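Local atomic coordinates of scavenger receptor with C-type lectin type I (Homo sapiens, PDB entry 2OX8), a protein that binds the leukocyte cell-surface glycan Lewis x through its C-type lectin carbohydrate-recognition domain and probably serves as a scavenger receptor. Residues Leu40-Thr45 / Lys76-Thr81; Ser61-Leu66 / Asp122-Ile127; Pro83-Trp88 / Gly113-Phe118. All blocks are in the same frame, centred on the assembly; numbering follows the deposited sequence.

From the N terminus, the chain runs through 40-45 and then 61-66. Residues 76-81 return to 40-45 and close contact 1 while contact 2 is still open; 61-66 meets 122-127 only near the C terminus, so contacts 1 and 2 cross. Contact 3, which joins 83-88 to 113-118, opens after contact 1 has closed and lies nested within the loop of contact 2. Val-41 links contacts 1 and 2 through probable backbone bonds to Gly-65 and Ile-127, while Trp-115 packs on Trp-77, Ile-64 and Leu-66. Contact 2 pairs two sheet strands, contact 1 sets the turn after strand 76-77 against the connection before helix 46-55, and contact 3 fastens the long loop to strand 115-118.

Contact 1: residues Leu40-Thr45 / Lys76-Thr81; sequences LVFINT and KWLDGT. With ZN (zinc ion), chain F.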
loop_
_atom_site.group_PDB
_atom_site.type_symbol
_atom_site.label_atom_id
_atom_site.label_comp_id
_atom_site.label_asym_id
_atom_site.label_seq_id
_atom_site.Cartn_x
_atom_site.Cartn_y
_atom_site.Cartn_z
ATOM N N LEU A 40 -0.948 6.860 1.882
ATOM C CA LEU A 40 -1.146 5.505 1.436
ATOM C C LEU A 40 -0.925 4.640 2.696
ATOM O O LEU A 40 -0.004 4.879 3.502
ATOM C CB LEU A 40 -0.167 5.195 0.297
ATOM C CG LEU A 40 -0.591 5.785 -1.077
ATOM C CD1 LEU A 40 0.587 5.832 -2.036
ATOM C CD2 LEU A 40 -1.738 4.941 -1.672
ATOM N N VAL A 41 -1.820 3.673 2.872
ATOM C CA VAL A 41 -1.851 2.778 4.014
ATOM C C VAL A 41 -0.524 2.111 4.414
ATOM O O VAL A 41 0.296 1.767 3.560
ATOM C CB VAL A 41 -2.925 1.688 3.761
ATOM C CG1 VAL A 41 -2.474 0.767 2.644
ATOM C CG2 VAL A 41 -3.208 0.915 5.005
ATOM N N PHE A 42 -0.322 1.959 5.723
ATOM C CA PHE A 42 0.853 1.282 6.281
ATOM C C PHE A 42 0.235 0.041 6.911
ATOM O O PHE A 42 -0.801 0.136 7.584
ATOM C CB PHE A 42 1.518 2.080 7.412
ATOM C CG PHE A 42 2.111 3.379 6.989
ATOM C CD1 PHE A 42 2.280 4.397 7.911
ATOM C CD2 PHE A 42 2.476 3.609 5.665
ATOM C CE1 PHE A 42 2.796 5.640 7.526
ATOM C CE2 PHE A 42 2.994 4.844 5.268
ATOM C CZ PHE A 42 3.150 5.862 6.206
ATOM N N ILE A 43 0.837 -1.120 6.688
ATOM C CA ILE A 43 0.309 -2.353 7.273
ATOM C C ILE A 43 1.339 -2.882 8.268
ATOM O O ILE A 43 2.365 -3.437 7.871
ATOM C CB ILE A 43 0.021 -3.380 6.176
ATOM C CG1 ILE A 43 -1.078 -2.827 5.265
ATOM C CG2 ILE A 43 -0.380 -4.710 6.795
ATOM C CD1 ILE A 43 -1.128 -3.466 3.922
ATOM N N ASN A 44 1.069 -2.704 9.560
ATOM C CA ASN A 44 2.024 -3.113 10.568
ATOM C C ASN A 44 1.743 -4.304 11.479
ATOM O O ASN A 44 2.467 -4.521 12.445
ATOM C CB ASN A 44 2.379 -1.905 11.413
ATOM C CG ASN A 44 3.182 -0.896 10.640
ATOM O OD1 ASN A 44 4.251 -1.210 10.130
ATOM N ND2 ASN A 44 2.667 0.323 10.538
ATOM N N THR A 45 0.720 -5.083 11.170
ATOM C CA THR A 45 0.393 -6.238 11.976
ATOM C C THR A 45 -0.409 -7.163 11.110
ATOM O O THR A 45 -1.057 -6.717 10.169
ATOM C CB THR A 45 -0.471 -5.852 13.194
ATOM O OG1 THR A 45 -1.639 -5.145 12.746
ATOM C CG2 THR A 45 0.319 -4.973 14.154
ATOM N N LYS A 76 10.716 0.837 2.756
ATOM C CA LYS A 76 10.196 1.566 3.908
ATOM C C LYS A 76 8.802 2.131 3.680
ATOM O O LYS A 76 8.390 2.401 2.549
ATOM C CB LYS A 76 11.111 2.744 4.250
ATOM C CG LYS A 76 12.512 2.406 4.706
ATOM C CD LYS A 76 13.268 3.705 4.892
ATOM C CE LYS A 76 14.741 3.502 5.188
ATOM N NZ LYS A 76 15.468 4.780 4.921
ATOM N N TRP A 77 8.083 2.320 4.779
ATOM C CA TRP A 77 6.756 2.899 4.730
ATOM C C TRP A 77 7.015 4.393 4.584
ATOM O O TRP A 77 8.053 4.872 5.044
ATOM C CB TRP A 77 6.023 2.615 6.032
ATOM C CG TRP A 77 5.719 1.180 6.245
ATOM C CD1 TRP A 77 6.219 0.376 7.222
ATOM C CD2 TRP A 77 4.793 0.379 5.498
ATOM N NE1 TRP A 77 5.659 -0.879 7.136
ATOM C CE2 TRP A 77 4.782 -0.904 6.086
ATOM C CE3 TRP A 77 3.971 0.623 4.390
ATOM C CZ2 TRP A 77 3.983 -1.942 5.608
ATOM C CZ3 TRP A 77 3.174 -0.415 3.912
ATOM C CH2 TRP A 77 3.189 -1.680 4.522
ATOM N N LEU A 78 6.098 5.131 3.961
ATOM C CA LEU A 78 6.292 6.570 3.756
ATOM C C LEU A 78 6.694 7.380 5.009
ATOM O O LEU A 78 7.019 8.560 4.902
ATOM C CB LEU A 78 5.029 7.195 3.151
ATOM C CG LEU A 78 4.549 6.643 1.816
ATOM C CD1 LEU A 78 3.166 7.183 1.517
ATOM C CD2 LEU A 78 5.527 6.988 0.723
ATOM N N ASP A 79 6.652 6.764 6.184
ATOM C CA ASP A 79 7.027 7.443 7.420
ATOM C C ASP A 79 8.487 7.161 7.787
ATOM O O ASP A 79 8.918 7.476 8.894
ATOM C CB ASP A 79 6.150 6.961 8.571
ATOM C CG ASP A 79 6.498 5.543 9.015
ATOM O OD1 ASP A 79 7.390 4.922 8.388
ATOM O OD2 ASP A 79 5.878 5.051 9.992
ATOM N N GLY A 80 9.229 6.555 6.857
ATOM C CA GLY A 80 10.621 6.205 7.106
ATOM C C GLY A 80 10.828 4.781 7.627
ATOM O O GLY A 80 11.720 4.082 7.175
ATOM N N THR A 81 10.003 4.350 8.575
ATOM C CA THR A 81 10.094 3.012 9.162
ATOM C C THR A 81 10.261 1.850 8.168
ATOM O O THR A 81 9.829 1.924 7.020
ATOM C CB THR A 81 8.849 2.705 10.029
ATOM O OG1 THR A 81 8.748 3.673 11.089
ATOM C CG2 THR A 81 8.951 1.291 10.624
HETATM ZN ZN ZN F . -1.992 0.851 9.156
HETATM O O HOH W 1 4.179 2.476 10.890
#
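Phe-42 and Trp-77 lie alongside each other, pointing opposite ways, and each lays a carbon over the other's ring in a CH-pi contact. CA of Phe-42 sits above the six-membered ring of Trp-77, 3.9 Å from its centroid, while CB of Trp-77 lies over the face of the phenyl ring, 4.0 Å from that centroid. The two ring planes are oblique, 49° apart, and CD2 of Phe-42 comes within 3.6 Å of CE3 of Trp-77. With CG anti to its carbonyl carbon (chi1 -65°), the phenyl group reaches past the indole to the type I turn from Trp-77 to Gly-80. There its CE2 touches CB of Leu-78 at 3.8 Å, and its CE1 meets CB of Asp-79. Leu-78 lies across the phenyl group, and its CD1 touches CB of Leu-40. The far end of the indole lies along the backbone of 40-45: CH2 packs on CB of Ile-43, whose N sits over the indole face. At the solvent side a water bridges Asn-44 and Asp-79, accepting a weak bond from ND2 at 2.7 Å and donating to OD2 at 3.2 Å. Phe-42 also has a polar role, since its carbonyl O binds a zinc ion at 2.1 Å, with Glu-48 and Glu-129 as further ligands. Carbonyl and phenyl group thus serve different partners. The chemistry across the contact is chiefly apolar, with a water-mediated polar link at its solvent side, and the Trp-77 packing probably helps position the backbone that presents this metal ligand.

Contact 2: residues Ser61-Leu66 / Asp122-Ile127; sequences SHWIGL and DVNNFI. With ZN (zinc ion), chain I.
Trp-63 N donates to the carbonyl O of Asn-125 at 2.8 Å, meeting a lone pair in the carbonyl plane with an N-H...O angle of 152°. Asn-125 N returns a longer bond of 3.3 Å to Ser-61 O, so Asn-125 grips the backbone on both sides of His-62, as expected for parallel strands. NE2 of His-62 binds a zinc ion at 2.0 Å; two waters and Glu-60 also bind this metal. The imidazole rests on the neighbouring strand, with CB of Asn-125 over its face, 3.7 Å from the ring centroid, and CG1 of Ile-127 alongside ND1. The amide of Asn-125 itself turns to Lys-23, to which its OD1 is hydrogen-bonded. Trp-63 points to the other side of the sheet, together with Phe-126, and their CB atoms lie 3.9 Å apart. With CG anti to the carbonyl carbon (chi1 -70°), the indole reaches Asn-124, whose side chain lies over its face, roughly perpendicular to it. CB of Asn-124 covers the five-membered ring, whereas OD1 stands above the benzo rim, 3.3 Å from CZ2; amide and ring planes are 76° apart. Asp-122 O approaches that same CZ2 in the ring plane, at the edge. The indole NE1 is satisfied by Glu-24 O, and Ala-29 of helix 26-35 touches both Trp-63 and Phe-126. Residues 63-66 spell the WIGL sequence characteristic of C-type lectin domains, and this contact is where that motif's strand, before the chain turns at Gly-65, pairs in parallel with the C-terminal strand 125-131.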
loop_
_atom_site.group_PDB
_atom_site.type_symbol
_atom_site.label_atom_id
_atom_site.label_comp_id
_atom_site.label_asym_id
_atom_site.label_seq_id
_atom_site.Cartn_x
_atom_site.Cartn_y
_atom_site.Cartn_z
ATOM N N SER A 61 -6.013 -4.442 -7.812
ATOM C CA SER A 61 -4.797 -4.352 -7.008
ATOM C C SER A 61 -4.779 -2.928 -6.411
ATOM O O SER A 61 -5.217 -1.985 -7.071
ATOM C CB SER A 61 -3.587 -4.566 -7.922
ATOM O OG SER A 61 -2.438 -4.943 -7.197
ATOM N N HIS A 62 -4.287 -2.773 -5.180
ATOM C CA HIS A 62 -4.234 -1.455 -4.527
ATOM C C HIS A 62 -2.831 -1.046 -4.082
ATOM O O HIS A 62 -2.091 -1.873 -3.562
ATOM C CB HIS A 62 -5.138 -1.447 -3.287
ATOM C CG HIS A 62 -6.595 -1.577 -3.595
ATOM N ND1 HIS A 62 -7.462 -0.504 -3.550
ATOM C CD2 HIS A 62 -7.332 -2.644 -3.980
ATOM C CE1 HIS A 62 -8.671 -0.907 -3.897
ATOM N NE2 HIS A 62 -8.620 -2.202 -4.163
ATOM N N TRP A 63 -2.470 0.225 -4.265
ATOM C CA TRP A 63 -1.151 0.718 -3.829
ATOM C C TRP A 63 -1.118 0.799 -2.304
ATOM O O TRP A 63 -2.129 1.094 -1.675
ATOM C CB TRP A 63 -0.873 2.147 -4.297
ATOM C CG TRP A 63 -0.640 2.395 -5.726
ATOM C CD1 TRP A 63 -1.381 3.196 -6.529
ATOM C CD2 TRP A 63 0.438 1.898 -6.530
ATOM N NE1 TRP A 63 -0.842 3.235 -7.789
ATOM C CE2 TRP A 63 0.277 2.447 -7.820
ATOM C CE3 TRP A 63 1.530 1.044 -6.282
ATOM C CZ2 TRP A 63 1.160 2.173 -8.871
ATOM C CZ3 TRP A 63 2.406 0.775 -7.319
ATOM C CH2 TRP A 63 2.213 1.341 -8.607
ATOM N N ILE A 64 0.046 0.553 -1.711
ATOM C CA ILE A 64 0.211 0.691 -0.265
ATOM C C ILE A 64 1.390 1.666 -0.058
ATOM O O ILE A 64 2.177 1.883 -0.980
ATOM C CB ILE A 64 0.450 -0.674 0.420
ATOM C CG1 ILE A 64 1.703 -1.373 -0.114
ATOM C CG2 ILE A 64 -0.742 -1.556 0.174
ATOM C CD1 ILE A 64 1.994 -2.728 0.592
ATOM N N GLY A 65 1.503 2.278 1.114
ATOM C CA GLY A 65 2.571 3.251 1.324
ATOM C C GLY A 65 3.940 2.645 1.588
ATOM O O GLY A 65 4.539 2.875 2.639
ATOM N N LEU A 66 4.433 1.881 0.621
ATOM C CA LEU A 66 5.705 1.198 0.747
ATOM C C LEU A 66 6.490 1.425 -0.520
ATOM O O LEU A 66 5.964 1.262 -1.633
ATOM C CB LEU A 66 5.469 -0.300 0.965
ATOM C CG LEU A 66 6.668 -1.200 1.278
ATOM C CD1 LEU A 66 7.505 -0.610 2.410
ATOM C CD2 LEU A 66 6.158 -2.597 1.647
ATOM N N ASP A 122 2.403 3.160 -13.109
ATOM C CA ASP A 122 1.436 2.164 -13.537
ATOM C C ASP A 122 0.190 2.614 -12.772
ATOM O O ASP A 122 0.294 3.147 -11.662
ATOM C CB ASP A 122 1.865 0.771 -13.082
ATOM C CG ASP A 122 2.387 -0.089 -14.226
ATOM O OD1 ASP A 122 3.035 0.466 -15.141
ATOM O OD2 ASP A 122 2.157 -1.322 -14.202
ATOM N N VAL A 123 -0.986 2.417 -13.348
ATOM C CA VAL A 123 -2.202 2.859 -12.683
ATOM C C VAL A 123 -2.840 1.744 -11.854
ATOM O O VAL A 123 -2.914 0.598 -12.288
ATOM C CB VAL A 123 -3.217 3.408 -13.722
ATOM C CG1 VAL A 123 -4.402 4.017 -13.024
ATOM C CG2 VAL A 123 -2.553 4.459 -14.589
ATOM N N ASN A 124 -3.272 2.088 -10.645
ATOM C CA ASN A 124 -3.910 1.139 -9.744
ATOM C C ASN A 124 -4.809 1.886 -8.788
ATOM O O ASN A 124 -4.759 3.110 -8.692
ATOM C CB ASN A 124 -2.892 0.373 -8.889
ATOM C CG ASN A 124 -1.988 -0.528 -9.702
ATOM O OD1 ASN A 124 -0.911 -0.111 -10.130
ATOM N ND2 ASN A 124 -2.416 -1.771 -9.917
ATOM N N ASN A 125 -5.633 1.123 -8.076
ATOM C CA ASN A 125 -6.519 1.674 -7.075
ATOM C C ASN A 125 -5.598 1.807 -5.880
ATOM O O ASN A 125 -4.507 1.230 -5.875
ATOM C CB ASN A 125 -7.657 0.698 -6.775
ATOM C CG ASN A 125 -8.544 0.441 -7.991
ATOM O OD1 ASN A 125 -8.152 -0.251 -8.929
ATOM N ND2 ASN A 125 -9.738 1.012 -7.981
ATOM N N PHE A 126 -6.023 2.549 -4.865
ATOM C CA PHE A 126 -5.179 2.750 -3.703
ATOM C C PHE A 126 -5.955 2.871 -2.398
ATOM O O PHE A 126 -7.150 3.167 -2.389
ATOM C CB PHE A 126 -4.324 4.001 -3.926
ATOM C CG PHE A 126 -5.126 5.239 -4.205
ATOM C CD1 PHE A 126 -5.586 6.027 -3.171
ATOM C CD2 PHE A 126 -5.479 5.572 -5.511
ATOM C CE1 PHE A 126 -6.390 7.127 -3.421
ATOM C CE2 PHE A 126 -6.286 6.673 -5.773
ATOM C CZ PHE A 126 -6.744 7.453 -4.724
ATOM N N ILE A 127 -5.252 2.642 -1.292
ATOM C CA ILE A 127 -5.851 2.711 0.030
ATOM C C ILE A 127 -5.246 3.866 0.830
ATOM O O ILE A 127 -4.025 3.983 0.953
ATOM C CB ILE A 127 -5.627 1.377 0.806
ATOM C CG1 ILE A 127 -6.246 0.215 0.031
ATOM C CG2 ILE A 127 -6.248 1.461 2.198
ATOM C CD1 ILE A 127 -6.073 -1.148 0.715
HETATM ZN ZN ZN I . -10.507 -2.972 -3.979
HETATM O O HOH W 2 -9.280 -4.969 -4.675
HETATM O O HOH W 3 -12.274 -2.593 -2.424
#

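Contact 3: residues Pro83-Trp88 / Gly113-Phe118; sequences PDYKNW and GQWNDF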
loop_
_atom_site.group_PDB
_atom_site.type_symbol
_atom_site.label_atom_id
_atom_site.label_comp_id
_atom_site.label_asym_id
_atom_site.label_seq_id
_atom_site.Cartn_x
_atom_site.Cartn_y
_atom_site.Cartn_z
ATOM N N PRO A 83 9.426 -2.124 7.393
ATOM C CA PRO A 83 8.392 -3.026 7.894
ATOM C C PRO A 83 8.837 -4.261 8.661
ATOM O O PRO A 83 9.528 -5.124 8.127
ATOM C CB PRO A 83 7.607 -3.380 6.631
ATOM C CG PRO A 83 8.655 -3.361 5.583
ATOM C CD PRO A 83 9.435 -2.105 5.921
ATOM N N ASP A 84 8.456 -4.330 9.930
ATOM C CA ASP A 84 8.754 -5.522 10.689
ATOM C C ASP A 84 7.833 -6.503 9.945
ATOM O O ASP A 84 8.274 -7.135 8.980
ATOM C CB ASP A 84 8.340 -5.363 12.156
ATOM C CG ASP A 84 9.140 -4.288 12.879
ATOM O OD1 ASP A 84 10.371 -4.214 12.654
ATOM O OD2 ASP A 84 8.543 -3.526 13.681
ATOM N N TYR A 85 6.559 -6.581 10.354
ATOM C CA TYR A 85 5.569 -7.443 9.699
ATOM C C TYR A 85 5.743 -7.401 8.184
ATOM O O TYR A 85 5.943 -6.334 7.605
ATOM C CB TYR A 85 4.138 -6.993 10.014
ATOM C CG TYR A 85 3.092 -7.852 9.340
ATOM C CD1 TYR A 85 2.855 -9.159 9.784
ATOM C CD2 TYR A 85 2.403 -7.405 8.210
ATOM C CE1 TYR A 85 1.975 -10.003 9.122
ATOM C CE2 TYR A 85 1.509 -8.249 7.527
ATOM C CZ TYR A 85 1.308 -9.552 7.992
ATOM O OH TYR A 85 0.492 -10.435 7.322
ATOM N N LYS A 86 5.653 -8.560 7.541
ATOM C CA LYS A 86 5.826 -8.625 6.097
ATOM C C LYS A 86 4.882 -9.614 5.435
ATOM O O LYS A 86 4.694 -10.722 5.931
ATOM C CB LYS A 86 7.262 -9.004 5.761
ATOM C CG LYS A 86 8.284 -8.046 6.313
ATOM C CD LYS A 86 9.658 -8.411 5.819
ATOM C CE LYS A 86 10.687 -7.429 6.324
ATOM N NZ LYS A 86 12.018 -7.731 5.740
ATOM N N ASN A 87 4.290 -9.201 4.311
ATOM C CA ASN A 87 3.370 -10.068 3.585
ATOM C C ASN A 87 3.695 -10.085 2.090
ATOM O O ASN A 87 2.814 -9.983 1.236
ATOM C CB ASN A 87 1.939 -9.605 3.805
ATOM C CG ASN A 87 0.927 -10.611 3.317
ATOM O OD1 ASN A 87 1.028 -11.803 3.623
ATOM N ND2 ASN A 87 -0.065 -10.141 2.561
ATOM N N TRP A 88 4.970 -10.233 1.778
ATOM C CA TRP A 88 5.405 -10.255 0.393
ATOM C C TRP A 88 5.039 -11.526 -0.385
ATOM O O TRP A 88 5.063 -12.634 0.146
ATOM C CB TRP A 88 6.919 -10.071 0.334
ATOM C CG TRP A 88 7.380 -8.732 0.732
ATOM C CD1 TRP A 88 8.062 -8.411 1.854
ATOM C CD2 TRP A 88 7.293 -7.533 -0.049
ATOM N NE1 TRP A 88 8.424 -7.090 1.823
ATOM C CE2 TRP A 88 7.967 -6.525 0.664
ATOM C CE3 TRP A 88 6.712 -7.218 -1.291
ATOM C CZ2 TRP A 88 8.088 -5.218 0.187
ATOM C CZ3 TRP A 88 6.831 -5.914 -1.769
ATOM C CH2 TRP A 88 7.518 -4.929 -1.026
ATOM N N GLY A 113 -4.206 -10.815 -0.719
ATOM C CA GLY A 113 -3.513 -10.190 0.389
ATOM C C GLY A 113 -2.038 -9.859 0.316
ATOM O O GLY A 113 -1.621 -8.878 0.926
ATOM N N GLN A 114 -1.245 -10.644 -0.408
ATOM C CA GLN A 114 0.193 -10.382 -0.471
ATOM C C GLN A 114 0.624 -9.144 -1.228
ATOM O O GLN A 114 -0.093 -8.647 -2.103
ATOM C CB GLN A 114 0.940 -11.592 -1.024
ATOM C CG GLN A 114 0.239 -12.287 -2.153
ATOM C CD GLN A 114 -0.437 -13.550 -1.696
ATOM O OE1 GLN A 114 -0.858 -14.360 -2.511
ATOM N NE2 GLN A 114 -0.546 -13.730 -0.382
ATOM N N TRP A 115 1.803 -8.647 -0.863
ATOM C CA TRP A 115 2.380 -7.456 -1.479
ATOM C C TRP A 115 3.273 -7.822 -2.650
ATOM O O TRP A 115 4.045 -8.788 -2.600
ATOM C CB TRP A 115 3.202 -6.656 -0.471
ATOM C CG TRP A 115 2.519 -6.455 0.828
ATOM C CD1 TRP A 115 1.174 -6.509 1.069
ATOM C CD2 TRP A 115 3.144 -6.189 2.081
ATOM N NE1 TRP A 115 0.920 -6.302 2.408
ATOM C CE2 TRP A 115 2.114 -6.098 3.052
ATOM C CE3 TRP A 115 4.478 -6.020 2.484
ATOM C CZ2 TRP A 115 2.377 -5.841 4.396
ATOM C CZ3 TRP A 115 4.741 -5.768 3.818
ATOM C CH2 TRP A 115 3.695 -5.680 4.759
ATOM N N ASN A 116 3.168 -7.022 -3.697
ATOM C CA ASN A 116 3.923 -7.220 -4.909
ATOM C C ASN A 116 4.514 -5.849 -5.186
ATOM O O ASN A 116 3.954 -4.833 -4.780
ATOM C CB ASN A 116 2.955 -7.643 -6.025
ATOM C CG ASN A 116 3.664 -8.175 -7.262
ATOM O OD1 ASN A 116 4.621 -8.950 -7.165
ATOM N ND2 ASN A 116 3.183 -7.775 -8.434
ATOM N N ASP A 117 5.660 -5.799 -5.846
ATOM C CA ASP A 117 6.230 -4.506 -6.137
ATOM C C ASP A 117 6.035 -4.238 -7.613
ATOM O O ASP A 117 6.706 -4.821 -8.449
ATOM C CB ASP A 117 7.712 -4.469 -5.762
ATOM C CG ASP A 117 8.545 -5.377 -6.615
ATOM O OD1 ASP A 117 8.196 -6.573 -6.698
ATOM O OD2 ASP A 117 9.541 -4.896 -7.197
ATOM N N PHE A 118 5.086 -3.368 -7.919
ATOM C CA PHE A 118 4.777 -3.000 -9.287
ATOM C C PHE A 118 5.653 -1.815 -9.639
ATOM O O PHE A 118 6.463 -1.366 -8.822
ATOM C CB PHE A 118 3.319 -2.549 -9.410
ATOM C CG PHE A 118 2.347 -3.419 -8.679
ATOM C CD1 PHE A 118 2.377 -3.506 -7.292
ATOM C CD2 PHE A 118 1.387 -4.143 -9.378
ATOM C CE1 PHE A 118 1.462 -4.303 -6.615
ATOM C CE2 PHE A 118 0.468 -4.944 -8.704
ATOM C CZ PHE A 118 0.506 -5.023 -7.324
#
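Asn-87 and Trp-88 meet Gln-114 and Trp-115 where the overall directions of the two touching parts, 85-88 and 113-117, differ by 70°. A single backbone bridge pairs Trp-88 with Trp-115, their CA atoms 4.5 Å apart, and Trp-115 N donates to Asn-87 O at 2.7 Å in a nearly straight bond. The loop 83-88 is thereby fastened to the start of strand 115-118. Trp-115 is clasped from several directions. Over one face of its indole lies Asn-87, whose CB is 3.8 Å from the centroid of the five-membered ring and whose N sits above the benzo part. The benzo edge of Trp-115 points into the face of Trp-88 in a T-shaped pair, planes at 77°, with CE3 of Trp-115 over the centre of the Trp-88 indole, 3.9 Å above its plane. Trp-88 departs from strand 115-118 at CB, yet its CG is anti to the carbonyl carbon (chi1 -69°) and the indole folds back, bringing its CE3 to 3.6 Å from CB of Trp-115. Tyr-85 comes in obliquely beside Asn-87, its CE2 4.0 Å from CZ2 of Trp-115. The buried NE1 of Trp-115 is hydrogen-bonded to OE1 of Gln-49, on helix 46-55, while Ile-64 and Leu-66 supply apolar neighbours. Residues 115-117 form the WND motif of C-type lectins. In many relatives its Asn and Asp bind calcium; in this zinc-containing crystal Asn-116 OD1 is hydrogen-bonded to Gln-92, and Trp-115 is the member that packs the long loop region onto the domain core.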